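Local coordinates for Lmo0325 protein (Listeria monocytogenes EGD-e, PDB 4RYK) that probably binds DNA as a transcriptional regulator of the Rgg family, with a helix-turn-helix region followed by an all-helical C-terminal domain, at residues E47-L50 with S51-E54; Y251-G254 with A255-K259; I127-Y130 with L131-V135. All blocks are in the same frame, centred on the assembly; numbering follows the deposited sequence.

Overall arrangement
All three contacts are local, each joining residues within a turn or so of one chain. Contact 1 starts helix 50-60 in the helix-turn-helix region, contact 2 lies in the last turns of helix 243-259, and contact 3 ends helix 113-132. Contacts 2 and 3 share the C-terminal Rgg region, yet their centres are 32 Å apart; the centre of contact 1 lies 52 Å and 51 Å from those of contacts 2 and 3. Contact 2 is buried and combines regular backbone bonds with a glutamine lying over an indole face. Contact 1 is partly buried, with a polar cap, an apolar inner side and a second subunit close by. Contact 3 is at the surface, where several donors converge on one carbonyl.

Contact 1 (E47-L50 with S51-E54); sequences EITL and SLFE
The N-terminus of helix 50-60, in the helix-turn-helix region, is capped by Thr49 and padded by Ile48. Thr49 is the N-cap residue. A chi1 of 62° tucks its hydroxyl in over its own backbone, facing the first turn. Thr49 OG1 accepts a weak capping bond from Leu52 N at 3.3 Å. The same oxygen lies against the Leu52 side chain, with Thr49 OG1 3.2 Å from Leu52 CG. Two backbone bonds open the helix. Phe53 N gives to Thr49 O at 2.9 Å, and Glu54 N gives to Leu50 O at 3.0 Å. Ile48 packs on the inner side through two branches. Ile48 CG2 meets Phe53 CD1 at 3.6 Å, the two side chains crossing at about a right angle. Ile48 CD1 reaches Leu52 CB at 3.9 Å. Phe41 of helix 35-42 touches both Ile48 and Phe53, and Phe67 meets the Phe53 ring edge-to-face. Ser51 OG bonds Glu47 of the second subunit. Glu54 OE1 bonds Tyr10 OH and OE2 forms a salt bridge with Arg72, both of the second subunit. One short stretch thus joins a polar cap, an apolar core and a subunit interface. The cap probably complements the N-terminal end of the helix dipole, although its bond is weak.

Contact 2 (Y251-G254 with A255-K259); sequences YYQG and AIWMK
Gln253 O accepts from Trp257 N at 2.9 Å. It is one of four successive i to i+4 bonds in this part of helix 243-259. Ile256 N to Tyr252 O is equally short, at 2.9 Å. Ala255 N to Tyr251 O and Met258 N to Gly254 O continue the ladder. The main side-chain contact lies one turn apart, between Gln253 and Trp257. Gln253 CG is anti to the backbone N (chi1 179°), and a bend at chi2 (57°) carries the amide forward over the Trp257 indole. Gln253 CG sits 3.7 Å from the centroid of the Trp257 six-membered ring, almost straight above it, in a CH-pi contact. Gln253 NE2 lies over the same face, displaced toward the five-membered part and 3.2 Å from Trp257 NE1. Both nitrogens are donors and form no hydrogen bond with each other. The amide and indole planes are only 21° apart, which lays the amide nearly flat on the ring. In selenomethionine Met258, a bend at chi3 curls CE back to 3.9 Å from Gly254 O. Tyr252 OH bonds Asp212, outside this turn. The segment is packed among helices. Tyr251 and Met258 face helices 263-279 and 283-300, while Ile256 rests on helices 197-216 and 220-235. Lys265 makes a cation-pi contact with Trp257, and Tyr289 meets Tyr251 edge-to-face, within the helical C-terminal domain.

Contact 3 (I127-Y130 with L131-V135); sequences INHY and LRTNV
His129 and Thr133 make the main polar contact across this helix end. Thr133 OG1 gives a hydrogen bond to His129 O at 3.0 Å. Arg132 N gives a second bond to His129 O, at 2.9 Å. The two donors come from opposite faces of the carbonyl plane, each well out of it. Thr133 N adds a weak bond to the same oxygen, so this carbonyl gathers the last turn. Behind it, Leu131 N to Ile127 O is a regular i to i+4 bond, while Arg132 N to Asn128 O is long and weak. Asn128 and Arg132 run alongside each other, pointing the same way. Asn128 OD1 is 3.6 Å from Arg132 NH1, at the guanidinium edge, with the amide and guanidinium planes almost perpendicular. Next come the ring contacts. With chi1 at 62°, the Thr133 hydroxyl is swung over one face of the His129 imidazole, Thr133 OG1 lying 3.0 Å from His129 CE1 and offset toward the rim. Val135 CG2 approaches the same ring obliquely, at 3.3 Å from His129 NE2. On Tyr130, the Val135 carbonyl O lies at the ring edge, near its plane. Apolar contacts are looser. Ile127 CG2 is 4.3 Å from Leu131 CG, and Tyr130 CD1 is 4.1 Å from Leu131 CD2. Ile127 packs on Val95 and Met98 of helix 95-108. The arrangement is that of the C-terminal end of a helix, where i to i+4 bonding weakens around Arg132 and Thr133 and the chain passes into a loop.

Contact 1 (E47-L50 with S51-E54)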
loop_
_atom_site.group_PDB
_atom_site.type_symbol
_atom_site.label_atom_id
_atom_site.label_comp_id
_atom_site.label_asym_id
_atom_site.label_seq_id
_atom_site.Cartn_x
_atom_site.Cartn_y
_atom_site.Cartn_z
ATOM N N GLU A 47 -30.587 1.264 -1.778
ATOM C CA GLU A 47 -29.310 0.946 -2.430
ATOM C C GLU A 47 -28.710 2.204 -3.063
ATOM O O GLU A 47 -29.272 2.802 -3.946
ATOM C CB GLU A 47 -29.516 -0.104 -3.531
ATOM C CG GLU A 47 -29.838 -1.503 -3.037
ATOM C CD GLU A 47 -28.651 -2.211 -2.418
ATOM O OE1 GLU A 47 -27.500 -1.695 -2.448
ATOM O OE2 GLU A 47 -28.873 -3.319 -1.897
ATOM N N ILE A 48 -27.559 2.634 -2.608
ATOM C CA ILE A 48 -26.975 3.855 -3.178
ATOM C C ILE A 48 -26.297 3.527 -4.536
ATOM O O ILE A 48 -25.708 2.437 -4.679
ATOM C CB ILE A 48 -26.000 4.470 -2.110
ATOM C CG1 ILE A 48 -25.750 5.971 -2.320
ATOM C CG2 ILE A 48 -24.703 3.641 -1.966
ATOM C CD1 ILE A 48 -26.996 6.804 -2.489
ATOM N N THR A 49 -26.342 4.443 -5.500
ATOM C CA THR A 49 -25.451 4.307 -6.661
ATOM C C THR A 49 -24.050 4.627 -6.280
ATOM O O THR A 49 -23.798 5.422 -5.373
ATOM C CB THR A 49 -25.810 5.221 -7.827
ATOM O OG1 THR A 49 -25.711 6.575 -7.414
ATOM C CG2 THR A 49 -27.225 4.927 -8.325
ATOM N N LEU A 50 -23.122 4.030 -6.985
ATOM C CA LEU A 50 -21.717 4.276 -6.757
ATOM C C LEU A 50 -21.305 5.740 -6.952
ATOM O O LEU A 50 -20.490 6.249 -6.170
ATOM C CB LEU A 50 -20.853 3.359 -7.626
ATOM C CG LEU A 50 -19.350 3.590 -7.625
ATOM C CD1 LEU A 50 -18.737 3.513 -6.236
ATOM C CD2 LEU A 50 -18.726 2.526 -8.524
ATOM N N SER A 51 -21.857 6.437 -7.935
ATOM C CA SER A 51 -21.447 7.839 -8.115
ATOM C C SER A 51 -21.932 8.700 -6.972
ATOM O O SER A 51 -21.230 9.602 -6.572
ATOM C CB SER A 51 -21.874 8.449 -9.456
ATOM O OG SER A 51 -23.114 7.955 -9.820
ATOM N N LEU A 52 -23.119 8.432 -6.443
ATOM C CA LEU A 52 -23.610 9.217 -5.327
ATOM C C LEU A 52 -22.824 8.880 -4.092
ATOM O O LEU A 52 -22.535 9.752 -3.262
ATOM C CB LEU A 52 -25.075 8.938 -5.077
ATOM C CG LEU A 52 -25.932 9.510 -6.210
ATOM C CD1 LEU A 52 -27.348 9.019 -6.052
ATOM C CD2 LEU A 52 -25.898 11.032 -6.209
ATOM N N PHE A 53 -22.471 7.605 -3.975
ATOM C CA PHE A 53 -21.708 7.135 -2.831
ATOM C C PHE A 53 -20.349 7.821 -2.725
ATOM O O PHE A 53 -19.986 8.241 -1.639
ATOM C CB PHE A 53 -21.550 5.623 -2.853
ATOM C CG PHE A 53 -20.980 5.049 -1.590
ATOM C CD1 PHE A 53 -21.731 5.044 -0.406
ATOM C CD2 PHE A 53 -19.729 4.461 -1.576
ATOM C CE1 PHE A 53 -21.226 4.493 0.761
ATOM C CE2 PHE A 53 -19.218 3.937 -0.404
ATOM C CZ PHE A 53 -19.967 3.948 0.766
ATOM N N GLU A 54 -19.637 8.003 -3.840
ATOM C CA GLU A 54 -18.346 8.705 -3.844
ATOM C C GLU A 54 -18.509 10.130 -3.320
ATOM O O GLU A 54 -17.642 10.639 -2.608
ATOM C CB GLU A 54 -17.726 8.780 -5.243
ATOM C CG GLU A 54 -17.356 7.462 -5.909
ATOM C CD GLU A 54 -16.338 7.684 -7.056
ATOM O OE1 GLU A 54 -16.705 7.630 -8.269
ATOM O OE2 GLU A 54 -15.160 7.963 -6.755
#

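Contact 2 (Y251-G254 with A255-K259)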
loop_
_atom_site.group_PDB
_atom_site.type_symbol
_atom_site.label_atom_id
_atom_site.label_comp_id
_atom_site.label_asym_id
_atom_site.label_seq_id
_atom_site.Cartn_x
_atom_site.Cartn_y
_atom_site.Cartn_z
ATOM N N TYR A 251 20.899 -7.603 -3.200
ATOM C CA TYR A 251 21.312 -8.988 -3.158
ATOM C C TYR A 251 21.579 -9.556 -4.579
ATOM O O TYR A 251 22.647 -10.092 -4.868
ATOM C CB TYR A 251 20.287 -9.874 -2.436
ATOM C CG TYR A 251 20.755 -11.304 -2.496
ATOM C CD1 TYR A 251 20.405 -12.120 -3.558
ATOM C CD2 TYR A 251 21.604 -11.813 -1.517
ATOM C CE1 TYR A 251 20.892 -13.425 -3.657
ATOM C CE2 TYR A 251 22.098 -13.093 -1.588
ATOM C CZ TYR A 251 21.752 -13.907 -2.664
ATOM O OH TYR A 251 22.264 -15.186 -2.707
ATOM N N TYR A 252 20.601 -9.454 -5.460
ATOM C CA TYR A 252 20.775 -10.005 -6.814
ATOM C C TYR A 252 21.862 -9.313 -7.669
ATOM O O TYR A 252 22.510 -9.968 -8.485
ATOM C CB TYR A 252 19.422 -10.101 -7.552
ATOM C CG TYR A 252 18.534 -11.180 -6.969
ATOM C CD1 TYR A 252 18.922 -12.520 -6.999
ATOM C CD2 TYR A 252 17.313 -10.880 -6.405
ATOM C CE1 TYR A 252 18.120 -13.517 -6.469
ATOM C CE2 TYR A 252 16.498 -11.873 -5.854
ATOM C CZ TYR A 252 16.913 -13.174 -5.867
ATOM O OH TYR A 252 16.121 -14.158 -5.331
ATOM N N GLN A 253 22.104 -8.026 -7.452
ATOM C CA GLN A 253 23.161 -7.298 -8.164
ATOM C C GLN A 253 24.495 -7.904 -7.710
ATOM O O GLN A 253 25.427 -8.119 -8.516
ATOM C CB GLN A 253 23.093 -5.798 -7.876
ATOM C CG GLN A 253 24.175 -4.955 -8.544
ATOM C CD GLN A 253 24.192 -5.115 -10.065
ATOM O OE1 GLN A 253 23.547 -4.352 -10.753
ATOM N NE2 GLN A 253 24.874 -6.148 -10.582
ATOM N N GLY A 254 24.545 -8.263 -6.427
ATOM C CA GLY A 254 25.712 -8.925 -5.872
ATOM C C GLY A 254 25.986 -10.243 -6.563
ATOM O O GLY A 254 27.092 -10.506 -6.995
ATOM N N ALA A 255 24.951 -11.057 -6.688
ATOM C CA ALA A 255 25.084 -12.372 -7.298
ATOM C C ALA A 255 25.535 -12.254 -8.759
ATOM O O ALA A 255 26.408 -12.985 -9.208
ATOM C CB ALA A 255 23.743 -13.098 -7.223
ATOM N N ILE A 256 24.920 -11.333 -9.495
ATOM C CA ILE A 256 25.282 -11.110 -10.876
ATOM C C ILE A 256 26.712 -10.611 -11.037
ATOM O O ILE A 256 27.432 -11.040 -11.950
ATOM C CB ILE A 256 24.294 -10.179 -11.557
ATOM C CG1 ILE A 256 22.921 -10.886 -11.635
ATOM C CG2 ILE A 256 24.803 -9.811 -12.946
ATOM C CD1 ILE A 256 21.825 -10.068 -12.276
ATOM N N TRP A 257 27.139 -9.743 -10.148
ATOM C CA TRP A 257 28.542 -9.359 -10.148
ATOM C C TRP A 257 29.458 -10.556 -9.982
ATOM O O TRP A 257 30.486 -10.656 -10.680
ATOM C CB TRP A 257 28.843 -8.314 -9.076
ATOM C CG TRP A 257 28.436 -6.931 -9.484
ATOM C CD1 TRP A 257 28.294 -6.458 -10.751
ATOM C CD2 TRP A 257 28.130 -5.837 -8.615
ATOM N NE1 TRP A 257 27.918 -5.140 -10.721
ATOM C CE2 TRP A 257 27.830 -4.731 -9.423
ATOM C CE3 TRP A 257 28.112 -5.679 -7.225
ATOM C CZ2 TRP A 257 27.478 -3.483 -8.893
ATOM C CZ3 TRP A 257 27.785 -4.434 -6.697
ATOM C CH2 TRP A 257 27.470 -3.353 -7.535
HETATM N N MSE A 258 29.106 -11.481 -9.097
HETATM C CA MSE A 258 29.943 -12.667 -8.913
HETATM C C MSE A 258 30.047 -13.455 -10.187
HETATM O O MSE A 258 31.099 -13.906 -10.559
HETATM C CB MSE A 258 29.427 -13.547 -7.779
HETATM C CG MSE A 258 29.552 -12.804 -6.463
HETATM SE SE MSE A 258 29.296 -13.943 -4.897
HETATM C CE MSE A 258 27.386 -13.624 -4.675
ATOM N N LYS A 259 28.942 -13.602 -10.870
ATOM C CA LYS A 259 28.906 -14.265 -12.142
ATOM C C LYS A 259 29.616 -13.493 -13.231
ATOM O O LYS A 259 30.030 -14.086 -14.196
ATOM C CB LYS A 259 27.465 -14.440 -12.594
ATOM C CG LYS A 259 26.690 -15.478 -11.818
ATOM C CD LYS A 259 27.156 -16.873 -12.173
ATOM C CE LYS A 259 26.676 -17.293 -13.546
ATOM N NZ LYS A 259 27.780 -18.006 -14.237
#

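Contact 3 (I127-Y130 with L131-V135)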
loop_
_atom_site.group_PDB
_atom_site.type_symbol
_atom_site.label_atom_id
_atom_site.label_comp_id
_atom_site.label_asym_id
_atom_site.label_seq_id
_atom_site.Cartn_x
_atom_site.Cartn_y
_atom_site.Cartn_z
ATOM N N ILE A 127 2.147 -30.651 -5.051
ATOM C CA ILE A 127 2.425 -30.888 -3.633
ATOM C C ILE A 127 2.296 -32.378 -3.277
ATOM O O ILE A 127 3.168 -32.936 -2.648
ATOM C CB ILE A 127 1.489 -30.064 -2.731
ATOM C CG1 ILE A 127 1.809 -28.572 -2.891
ATOM C CG2 ILE A 127 1.623 -30.506 -1.271
ATOM C CD1 ILE A 127 0.805 -27.646 -2.244
ATOM N N ASN A 128 1.206 -33.022 -3.679
ATOM C CA ASN A 128 1.049 -34.453 -3.410
ATOM C C ASN A 128 2.136 -35.387 -4.013
ATOM O O ASN A 128 2.568 -36.298 -3.324
ATOM C CB ASN A 128 -0.362 -34.914 -3.802
ATOM C CG ASN A 128 -1.388 -34.684 -2.699
ATOM O OD1 ASN A 128 -1.056 -34.490 -1.525
ATOM N ND2 ASN A 128 -2.648 -34.757 -3.071
ATOM N N HIS A 129 2.565 -35.172 -5.267
ATOM C CA HIS A 129 3.764 -35.845 -5.854
ATOM C C HIS A 129 4.987 -35.632 -4.967
ATOM O O HIS A 129 5.665 -36.603 -4.629
ATOM C CB HIS A 129 4.074 -35.360 -7.300
ATOM C CG HIS A 129 5.330 -35.944 -7.925
ATOM N ND1 HIS A 129 5.538 -37.303 -8.083
ATOM C CD2 HIS A 129 6.409 -35.341 -8.493
ATOM C CE1 HIS A 129 6.701 -37.511 -8.682
ATOM N NE2 HIS A 129 7.248 -36.336 -8.946
ATOM N N TYR A 130 5.269 -34.382 -4.587
ATOM C CA TYR A 130 6.405 -34.083 -3.687
ATOM C C TYR A 130 6.329 -34.847 -2.364
ATOM O O TYR A 130 7.363 -35.311 -1.887
ATOM C CB TYR A 130 6.520 -32.587 -3.397
ATOM C CG TYR A 130 7.484 -32.235 -2.280
ATOM C CD1 TYR A 130 7.037 -32.097 -0.953
ATOM C CD2 TYR A 130 8.837 -32.046 -2.539
ATOM C CE1 TYR A 130 7.921 -31.776 0.085
ATOM C CE2 TYR A 130 9.726 -31.717 -1.510
ATOM C CZ TYR A 130 9.273 -31.578 -0.194
ATOM O OH TYR A 130 10.171 -31.251 0.821
ATOM N N LEU A 131 5.122 -34.982 -1.795
ATOM C CA LEU A 131 4.879 -35.836 -0.600
ATOM C C LEU A 131 5.191 -37.336 -0.777
ATOM O O LEU A 131 5.438 -38.018 0.190
ATOM C CB LEU A 131 3.433 -35.709 -0.137
ATOM C CG LEU A 131 3.018 -34.309 0.290
ATOM C CD1 LEU A 131 1.588 -34.355 0.830
ATOM C CD2 LEU A 131 4.007 -33.747 1.306
ATOM N N ARG A 132 5.164 -37.848 -2.002
ATOM C CA ARG A 132 5.510 -39.250 -2.294
ATOM C C ARG A 132 6.927 -39.465 -2.866
ATOM O O ARG A 132 7.415 -40.586 -2.836
ATOM C CB ARG A 132 4.475 -39.879 -3.252
ATOM C CG ARG A 132 3.274 -40.500 -2.538
ATOM C CD ARG A 132 2.419 -39.435 -1.854
ATOM N NE ARG A 132 1.192 -39.946 -1.222
ATOM C CZ ARG A 132 0.112 -39.208 -0.928
ATOM N NH1 ARG A 132 0.054 -37.895 -1.211
ATOM N NH2 ARG A 132 -0.928 -39.800 -0.351
ATOM N N THR A 133 7.563 -38.419 -3.405
ATOM C CA THR A 133 8.871 -38.527 -4.079
ATOM C C THR A 133 9.746 -37.391 -3.541
ATOM O O THR A 133 9.325 -36.669 -2.637
ATOM C CB THR A 133 8.749 -38.476 -5.651
ATOM O OG1 THR A 133 8.195 -37.223 -6.102
ATOM C CG2 THR A 133 7.877 -39.609 -6.188
ATOM N N ASN A 134 10.958 -37.230 -4.067
ATOM C CA ASN A 134 11.747 -36.000 -3.814
ATOM C C ASN A 134 11.185 -34.834 -4.681
ATOM O O ASN A 134 10.727 -33.827 -4.145
ATOM C CB ASN A 134 13.265 -36.258 -4.054
ATOM C CG ASN A 134 14.189 -35.291 -3.284
ATOM O OD1 ASN A 134 14.019 -34.068 -3.339
ATOM N ND2 ASN A 134 15.197 -35.846 -2.592
ATOM N N VAL A 135 11.179 -35.016 -6.005
ATOM C CA VAL A 135 10.732 -33.979 -6.956
ATOM C C VAL A 135 9.219 -33.725 -6.902
ATOM O O VAL A 135 8.734 -33.001 -6.041
ATOM C CB VAL A 135 11.151 -34.312 -8.419
ATOM C CG1 VAL A 135 12.660 -34.488 -8.515
ATOM C CG2 VAL A 135 10.424 -35.540 -8.969
#